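CRISPR-associated endonuclease Cas1 (Thermotoga maritima, PDB 4XTK) probably acts as a metal-dependent endonuclease on double-stranded DNA, serving the CRISPR adaptive immune system as a homodimer that can join a Cas2 dimer. Local coordinates at residues Lys95-His99 with Lys314-Gly318; Ile109-Val114 with Gly218-Glu222; Ala189-Ile193 with Val243-Phe247. All coordinates share one frame; numbering follows the deposited sequence.

Contact 1 (Lys95-His99 with Lys314-Gly318)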
loop_
_atom_site.group_PDB
_atom_site.type_symbol
_atom_site.label_atom_id
_atom_site.label_comp_id
_atom_site.label_asym_id
_atom_site.label_seq_id
_atom_site.Cartn_x
_atom_site.Cartn_y
_atom_site.Cartn_z
ATOM N N LYS E 95 14.383 3.768 -2.147
ATOM C CA LYS E 95 15.585 3.287 -2.813
ATOM C C LYS E 95 15.305 3.173 -4.299
ATOM O O LYS E 95 16.162 3.499 -5.123
ATOM C CB LYS E 95 16.041 1.945 -2.246
ATOM C CG LYS E 95 16.391 1.960 -0.766
ATOM C CD LYS E 95 17.525 2.912 -0.452
ATOM C CE LYS E 95 18.852 2.349 -0.916
ATOM N NZ LYS E 95 19.994 3.199 -0.492
ATOM N N GLN E 96 14.091 2.728 -4.626
ATOM C CA GLN E 96 13.656 2.556 -6.008
ATOM C C GLN E 96 13.625 3.871 -6.784
ATOM O O GLN E 96 14.102 3.935 -7.915
ATOM C CB GLN E 96 12.270 1.896 -6.056
ATOM C CG GLN E 96 12.296 0.390 -5.811
ATOM C CD GLN E 96 10.927 -0.251 -5.871
ATOM O OE1 GLN E 96 10.343 -0.590 -4.842
ATOM N NE2 GLN E 96 10.410 -0.435 -7.081
ATOM N N ALA E 97 13.048 4.912 -6.185
ATOM C CA ALA E 97 12.997 6.224 -6.825
ATOM C C ALA E 97 14.411 6.714 -7.032
ATOM O O ALA E 97 14.776 7.219 -8.111
ATOM C CB ALA E 97 12.211 7.203 -5.997
ATOM N N GLU E 98 15.218 6.534 -5.993
ATOM C CA GLU E 98 16.621 6.877 -6.087
ATOM C C GLU E 98 17.315 6.091 -7.224
ATOM O O GLU E 98 18.114 6.689 -7.940
ATOM C CB GLU E 98 17.325 6.642 -4.754
ATOM C CG GLU E 98 18.847 6.672 -4.817
ATOM C CD GLU E 98 19.496 6.052 -3.592
ATOM O OE1 GLU E 98 18.899 6.123 -2.497
ATOM O OE2 GLU E 98 20.595 5.472 -3.735
ATOM N N HIS E 99 17.030 4.807 -7.480
ATOM C CA HIS E 99 17.797 4.281 -8.606
ATOM C C HIS E 99 17.099 4.589 -9.933
ATOM O O HIS E 99 17.665 4.330 -10.995
ATOM C CB HIS E 99 18.107 2.779 -8.554
ATOM C CG HIS E 99 18.789 2.337 -7.307
ATOM N ND1 HIS E 99 19.541 3.192 -6.525
ATOM C CD2 HIS E 99 19.149 1.085 -6.908
ATOM C CE1 HIS E 99 20.109 2.509 -5.556
ATOM N NE2 HIS E 99 19.897 1.218 -5.779
ATOM N N LYS E 314 18.231 -7.006 -3.170
ATOM C CA LYS E 314 19.581 -6.943 -2.650
ATOM C C LYS E 314 20.378 -5.871 -3.378
ATOM O O LYS E 314 21.129 -5.124 -2.753
ATOM C CB LYS E 314 20.257 -8.311 -2.743
ATOM C CG LYS E 314 19.781 -9.259 -1.651
ATOM C CD LYS E 314 20.513 -10.591 -1.663
ATOM C CE LYS E 314 20.382 -11.306 -2.993
ATOM N NZ LYS E 314 20.884 -12.700 -2.869
ATOM N N HIS E 315 20.183 -5.771 -4.688
ATOM C CA HIS E 315 20.843 -4.735 -5.476
ATOM C C HIS E 315 20.492 -3.334 -4.972
ATOM O O HIS E 315 21.373 -2.489 -4.796
ATOM C CB HIS E 315 20.465 -4.863 -6.950
ATOM C CG HIS E 315 20.949 -3.728 -7.797
ATOM N ND1 HIS E 315 22.256 -3.619 -8.225
ATOM C CD2 HIS E 315 20.300 -2.644 -8.290
ATOM C CE1 HIS E 315 22.387 -2.524 -8.952
ATOM N NE2 HIS E 315 21.214 -1.917 -9.008
ATOM N N LEU E 316 19.205 -3.102 -4.731
ATOM C CA LEU E 316 18.734 -1.783 -4.329
ATOM C C LEU E 316 19.333 -1.316 -3.001
ATOM O O LEU E 316 19.573 -0.124 -2.820
ATOM C CB LEU E 316 17.207 -1.762 -4.245
ATOM C CG LEU E 316 16.487 -1.801 -5.599
ATOM C CD1 LEU E 316 15.010 -1.946 -5.420
ATOM C CD2 LEU E 316 16.746 -0.573 -6.397
ATOM N N ILE E 317 19.583 -2.241 -2.079
ATOM C CA ILE E 317 20.121 -1.857 -0.776
ATOM C C ILE E 317 21.646 -1.944 -0.683
ATOM O O ILE E 317 22.212 -1.729 0.384
ATOM C CB ILE E 317 19.523 -2.708 0.362
ATOM C CG1 ILE E 317 19.970 -4.164 0.249
ATOM C CG2 ILE E 317 18.016 -2.606 0.360
ATOM C CD1 ILE E 317 19.439 -5.041 1.363
ATOM N N GLY E 318 22.311 -2.268 -1.786
ATOM C CA GLY E 318 23.765 -2.251 -1.809
ATOM C C GLY E 318 24.432 -3.568 -1.455
ATOM O O GLY E 318 25.624 -3.755 -1.704
#
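Leu-316, in the last turn of helix 301-316, pushes its isobutyl group against helix 93-101 between the side chains of Gln-96 and His-99. Methyl CD1 meets the aliphatic CG of Gln-96 at 3.6 Å, crossing it at a slant, while CD2 is turned to the CG-CD2 side of the His-99 imidazole, an approach modelled too close and therefore doubtful in detail. A branched apolar residue suits this buried place, where CD1 lies on a hydrocarbon stem and Leu-213 and Tyr-219 close in around the side chain. Gln-96 offers its CG here, its amide being engaged elsewhere, OE1 with the backbone N of Asp-214. The His-99 ring is bordered by its own helix as well, the carbonyl O of Lys-95 lying 3.5 Å above one face, near the rim. The His-315 ring lies oblique to it, centroids 5.7 Å apart and planes at 71°; its own ring stacks on Phe-322.

Packing thins toward Lys-95 and Ile-317. The lysine chain bends twice beyond CB, bringing CE rather than NZ close to Leu-316 O; NZ stays 4.1 Å from that oxygen and makes a long salt bridge, 3.7 Å, to Glu-98 OE1. Ile-317 points away and is exposed. The far side of helix 93-101 meets the second subunit through Ala-97, which packs on Ala-97 of that chain.

Across the segments the polar link is slight: a weak hydrogen bond from His-99 NE2 to Leu-316 O, 3.3 Å long, with a bent N-H...O angle of 128°. It is consistent with a proton on NE2, and the partial negative charge expected of a carbonyl at a helix C-terminus would probably suit such a donor, with the Lys-95 ammonium lying nearby.

Contact 2 (Ile109-Val114 with Gly218-Glu222)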
loop_
_atom_site.group_PDB
_atom_site.type_symbol
_atom_site.label_atom_id
_atom_site.label_comp_id
_atom_site.label_asym_id
_atom_site.label_seq_id
_atom_site.Cartn_x
_atom_site.Cartn_y
_atom_site.Cartn_z
ATOM N N ILE E 109 20.328 -1.324 -13.796
ATOM C CA ILE E 109 19.232 -2.253 -13.546
ATOM C C ILE E 109 18.575 -2.682 -14.851
ATOM O O ILE E 109 18.303 -3.867 -15.064
ATOM C CB ILE E 109 18.168 -1.631 -12.617
ATOM C CG1 ILE E 109 18.787 -1.290 -11.258
ATOM C CG2 ILE E 109 16.976 -2.574 -12.440
ATOM C CD1 ILE E 109 17.862 -0.510 -10.328
ATOM N N ALA E 110 18.330 -1.714 -15.728
ATOM C CA ALA E 110 17.705 -1.999 -17.014
ATOM C C ALA E 110 18.595 -2.893 -17.874
ATOM O O ALA E 110 18.110 -3.784 -18.569
ATOM C CB ALA E 110 17.384 -0.704 -17.747
ATOM N N ARG E 111 19.899 -2.650 -17.815
ATOM C CA ARG E 111 20.860 -3.421 -18.589
ATOM C C ARG E 111 20.911 -4.860 -18.088
ATOM O O ARG E 111 21.225 -5.779 -18.842
ATOM C CB ARG E 111 22.244 -2.773 -18.514
ATOM C CG ARG E 111 23.139 -3.089 -19.679
ATOM C CD ARG E 111 24.503 -2.468 -19.487
ATOM N NE ARG E 111 24.523 -1.047 -19.810
ATOM C CZ ARG E 111 24.658 -0.575 -21.044
ATOM N NH1 ARG E 111 24.756 -1.417 -22.059
ATOM N NH2 ARG E 111 24.682 0.732 -21.267
ATOM N N GLU E 112 20.592 -5.045 -16.809
ATOM C CA GLU E 112 20.500 -6.373 -16.204
ATOM C C GLU E 112 19.298 -7.138 -16.751
ATOM O O GLU E 112 19.405 -8.315 -17.098
ATOM C CB GLU E 112 20.403 -6.262 -14.678
ATOM C CG GLU E 112 20.049 -7.560 -13.954
ATOM C CD GLU E 112 21.170 -8.584 -13.979
ATOM O OE1 GLU E 112 22.307 -8.225 -14.355
ATOM O OE2 GLU E 112 20.913 -9.750 -13.611
ATOM N N ILE E 113 18.158 -6.455 -16.811
ATOM C CA ILE E 113 16.934 -7.011 -17.373
ATOM C C ILE E 113 17.172 -7.500 -18.795
ATOM O O ILE E 113 16.901 -8.651 -19.127
ATOM C CB ILE E 113 15.799 -5.972 -17.389
ATOM C CG1 ILE E 113 15.515 -5.456 -15.979
ATOM C CG2 ILE E 113 14.539 -6.559 -17.998
ATOM C CD1 ILE E 113 14.893 -6.472 -15.094
ATOM N N VAL E 114 17.698 -6.610 -19.624
ATOM C CA VAL E 114 17.923 -6.896 -21.030
ATOM C C VAL E 114 18.905 -8.047 -21.212
ATOM O O VAL E 114 18.667 -8.955 -22.007
ATOM C CB VAL E 114 18.445 -5.643 -21.767
ATOM C CG1 VAL E 114 18.896 -5.991 -23.180
ATOM C CG2 VAL E 114 17.370 -4.570 -21.787
ATOM N N GLY E 218 9.228 0.979 -12.386
ATOM C CA GLY E 218 10.068 0.117 -13.201
ATOM C C GLY E 218 11.332 0.806 -13.711
ATOM O O GLY E 218 11.584 1.968 -13.396
ATOM N N TYR E 219 12.122 0.092 -14.512
ATOM C CA TYR E 219 13.443 0.561 -14.923
ATOM C C TYR E 219 13.649 0.488 -16.431
ATOM O O TYR E 219 13.930 1.510 -17.073
ATOM C CB TYR E 219 14.520 -0.216 -14.165
ATOM C CG TYR E 219 14.404 0.077 -12.693
ATOM C CD1 TYR E 219 14.868 1.280 -12.172
ATOM C CD2 TYR E 219 13.756 -0.805 -11.835
ATOM C CE1 TYR E 219 14.729 1.582 -10.832
ATOM C CE2 TYR E 219 13.617 -0.515 -10.491
ATOM C CZ TYR E 219 14.105 0.680 -9.996
ATOM O OH TYR E 219 13.965 0.970 -8.664
ATOM N N LEU E 220 13.556 -0.716 -16.990
ATOM C CA LEU E 220 13.567 -0.871 -18.442
ATOM C C LEU E 220 12.376 -0.131 -19.056
ATOM O O LEU E 220 12.525 0.616 -20.024
ATOM C CB LEU E 220 13.542 -2.350 -18.838
ATOM C CG LEU E 220 13.646 -2.573 -20.351
ATOM C CD1 LEU E 220 14.904 -1.908 -20.895
ATOM C CD2 LEU E 220 13.577 -4.056 -20.738
ATOM N N HIS E 221 11.195 -0.344 -18.486
ATOM C CA HIS E 221 10.018 0.429 -18.860
ATOM C C HIS E 221 10.032 1.784 -18.171
ATOM O O HIS E 221 10.448 1.904 -17.018
ATOM C CB HIS E 221 8.737 -0.327 -18.510
ATOM C CG HIS E 221 8.562 -1.593 -19.282
ATOM N ND1 HIS E 221 9.293 -2.731 -19.026
ATOM C CD2 HIS E 221 7.757 -1.895 -20.334
ATOM C CE1 HIS E 221 8.939 -3.685 -19.869
ATOM N NE2 HIS E 221 8.012 -3.196 -20.676
ATOM N N GLU E 222 9.584 2.806 -18.887
ATOM C CA GLU E 222 9.479 4.137 -18.313
ATOM C C GLU E 222 8.474 4.126 -17.162
ATOM O O GLU E 222 7.402 3.536 -17.276
ATOM C CB GLU E 222 9.062 5.147 -19.387
ATOM C CG GLU E 222 9.278 6.598 -18.997
ATOM C CD GLU E 222 8.614 7.575 -19.955
ATOM O OE1 GLU E 222 7.565 8.146 -19.589
ATOM O OE2 GLU E 222 9.139 7.773 -21.071
#
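Ile-109 lies across the Tyr-219 ring, and its carbons run along the ring from CG to the centre. CB is 4.1 Å from Tyr-219 CG, at the root of the ring. The CG2 branch, anti to the backbone N, sits 3.7 Å from both CG and CD2 of the tyrosine. CG1 leaves on the other branch (chi1 -61°) and, with chi2 extended, carries CD1 out over the middle of the ring: a CH-pi contact, 3.9 Å from the centroid and 13° off the normal. A beta-branched residue with one long arm thus matches an aromatic ring from root to centre.

This belongs to the helical part of Cas1, where one buried stripe of helix 103-127 (Ile-109, Ala-110, Ile-113, Val-114) packs against an irregular loop that carries His-221, a probable manganese ligand by similarity. Ala-110, with only a methyl, lets the loop come close, its CB 3.9 Å from Leu-220 CA. One turn on, Leu-220 CD1 and CD2 both reach Val-114 CG2, CD1 more closely at 3.7 Å, and CD2 also meets Ile-113 CG2 at 3.8 Å.

Asp-233 of helix 230-252 holds the loop in shape: its OD2 accepts the backbone N-H groups of Tyr-219 and Leu-220, while its OD1 bonds His-221 ND1, consistent with NE2 being the nitrogen offered to metal.

Contact 3 (Ala189-Ile193 with Val243-Phe247)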
loop_
_atom_site.group_PDB
_atom_site.type_symbol
_atom_site.label_atom_id
_atom_site.label_comp_id
_atom_site.label_asym_id
_atom_site.label_seq_id
_atom_site.Cartn_x
_atom_site.Cartn_y
_atom_site.Cartn_z
ATOM N N ALA E 189 -1.977 -17.079 -32.984
ATOM C CA ALA E 189 -0.762 -17.084 -32.177
ATOM C C ALA E 189 -0.632 -15.843 -31.293
ATOM O O ALA E 189 -0.293 -15.956 -30.118
ATOM C CB ALA E 189 0.459 -17.221 -33.072
ATOM N N ASN E 190 -0.904 -14.666 -31.846
ATOM C CA ASN E 190 -0.786 -13.446 -31.060
ATOM C C ASN E 190 -1.884 -13.322 -30.001
ATOM O O ASN E 190 -1.689 -12.673 -28.970
ATOM C CB ASN E 190 -0.780 -12.213 -31.964
ATOM C CG ASN E 190 0.538 -12.042 -32.693
ATOM O OD1 ASN E 190 1.566 -11.774 -32.075
ATOM N ND2 ASN E 190 0.513 -12.177 -34.013
ATOM N N THR E 191 -3.028 -13.948 -30.242
ATOM C CA THR E 191 -4.077 -14.004 -29.231
ATOM C C THR E 191 -3.598 -14.808 -28.027
ATOM O O THR E 191 -3.888 -14.466 -26.879
ATOM C CB THR E 191 -5.364 -14.633 -29.782
ATOM O OG1 THR E 191 -5.866 -13.824 -30.851
ATOM C CG2 THR E 191 -6.421 -14.740 -28.689
ATOM N N LEU E 192 -2.857 -15.877 -28.302
ATOM C CA LEU E 192 -2.306 -16.720 -27.252
ATOM C C LEU E 192 -1.161 -16.036 -26.509
ATOM O O LEU E 192 -1.160 -15.983 -25.276
ATOM C CB LEU E 192 -1.833 -18.051 -27.836
ATOM C CG LEU E 192 -2.953 -18.999 -28.258
ATOM C CD1 LEU E 192 -2.377 -20.167 -29.024
ATOM C CD2 LEU E 192 -3.739 -19.486 -27.045
ATOM N N ILE E 193 -0.194 -15.516 -27.264
ATOM C CA ILE E 193 0.952 -14.836 -26.672
ATOM C C ILE E 193 0.488 -13.675 -25.788
ATOM O O ILE E 193 0.958 -13.520 -24.662
ATOM C CB ILE E 193 1.925 -14.312 -27.747
ATOM C CG1 ILE E 193 2.415 -15.461 -28.631
ATOM C CG2 ILE E 193 3.103 -13.589 -27.100
ATOM C CD1 ILE E 193 3.160 -16.531 -27.877
ATOM N N VAL E 243 5.491 -18.501 -21.071
ATOM C CA VAL E 243 4.554 -18.215 -22.157
ATOM C C VAL E 243 4.864 -18.942 -23.467
ATOM O O VAL E 243 3.985 -19.580 -24.047
ATOM C CB VAL E 243 4.503 -16.711 -22.458
ATOM C CG1 VAL E 243 3.547 -16.434 -23.606
ATOM C CG2 VAL E 243 4.097 -15.935 -21.213
ATOM N N ASP E 244 6.105 -18.840 -23.933
ATOM C CA ASP E 244 6.462 -19.367 -25.251
ATOM C C ASP E 244 6.489 -20.896 -25.285
ATOM O O ASP E 244 6.011 -21.515 -26.240
ATOM C CB ASP E 244 7.816 -18.812 -25.698
ATOM C CG ASP E 244 7.820 -17.297 -25.796
ATOM O OD1 ASP E 244 6.725 -16.696 -25.877
ATOM O OD2 ASP E 244 8.920 -16.707 -25.796
ATOM N N ARG E 245 7.056 -21.501 -24.249
ATOM C CA ARG E 245 7.033 -22.950 -24.121
ATOM C C ARG E 245 5.595 -23.458 -24.152
ATOM O O ARG E 245 5.285 -24.450 -24.812
ATOM C CB ARG E 245 7.724 -23.391 -22.829
ATOM C CG ARG E 245 7.469 -24.847 -22.456
ATOM C CD ARG E 245 8.514 -25.349 -21.476
ATOM N NE ARG E 245 9.859 -25.296 -22.047
ATOM C CZ ARG E 245 10.923 -24.806 -21.419
ATOM N NH1 ARG E 245 10.805 -24.322 -20.186
ATOM N NH2 ARG E 245 12.107 -24.800 -22.022
ATOM N N LEU E 246 4.720 -22.750 -23.448
ATOM C CA LEU E 246 3.314 -23.108 -23.381
ATOM C C LEU E 246 2.642 -22.946 -24.743
ATOM O O LEU E 246 1.835 -23.780 -25.151
ATOM C CB LEU E 246 2.612 -22.252 -22.334
ATOM C CG LEU E 246 1.276 -22.727 -21.790
ATOM C CD1 LEU E 246 1.435 -24.114 -21.200
ATOM C CD2 LEU E 246 0.792 -21.740 -20.744
ATOM N N PHE E 247 2.990 -21.870 -25.444
ATOM C CA PHE E 247 2.408 -21.580 -26.754
ATOM C C PHE E 247 2.736 -22.664 -27.772
ATOM O O PHE E 247 1.852 -23.147 -28.481
ATOM C CB PHE E 247 2.885 -20.217 -27.265
ATOM C CG PHE E 247 2.797 -20.069 -28.752
ATOM C CD1 PHE E 247 1.567 -19.949 -29.378
ATOM C CD2 PHE E 247 3.945 -20.058 -29.528
ATOM C CE1 PHE E 247 1.484 -19.824 -30.756
ATOM C CE2 PHE E 247 3.868 -19.930 -30.909
ATOM C CZ PHE E 247 2.637 -19.812 -31.520
#
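Phe-247 of helix 230-252 inserts its ring against Ala-189, Leu-192 and Ile-193 of helix 188-208, in a helix-helix packing of the helical Cas1 core. The two segments run in broadly opposed directions, inclined at 138°, with axes 10.4 Å apart.

Each neighbour takes a separate part of the ring. Ile-193 CD1 lies over one face, its CH-pi approach 4.1 Å from the centroid and displaced toward the CG end. Leu-192 CD1 comes to the edge in the ring plane, 4.0 Å from CD1 of the phenyl, and Ala-189 CB touches CE1 at 3.6 Å. The small alanine suits the far end of the ring, which reaches its backbone because Phe-247 CG stands anti to N (chi1 157°) and points across the interface. One turn earlier, Val-243 CG1 fills in beside Ile-193, 4.3 Å from its CD1.

A second layer backs these residues: Phe-278 of helix 272-287 packs on Leu-192, and Tyr-163 of helix 148-166 on Ile-193. Tyr-163 also touches Asp-244, a buried acid whose OD2 is hydrogen-bonded to Tyr-162 OH, while its OD1 lies 4.1 Å from Ile-193 CD1.

Overall arrangement
Contacts 1 and 2 form one continuous piece of core, their centres 13 Å apart. Tyr-219 OH probably hydrogen-bonds to Gln-96 O (3.1 Å between the two atoms), and Ile-109 packs against both His-99 and His-315. Contact 2 is nearest the probable manganese site: it contains His-221, and, side chain to side chain, Val-114 is about 4 Å from Glu-155 and Ile-113 about 4 Å from Glu-236. Contact 3 lies across the chain's centre from contact 1, its centre 33 Å from that of contact 1 and 23 Å from that of contact 2, yet helix 230-252 carries both Glu-236 and Asp-244, whose side chains are about 9 Å apart. Contact 1 borders the subunit interface.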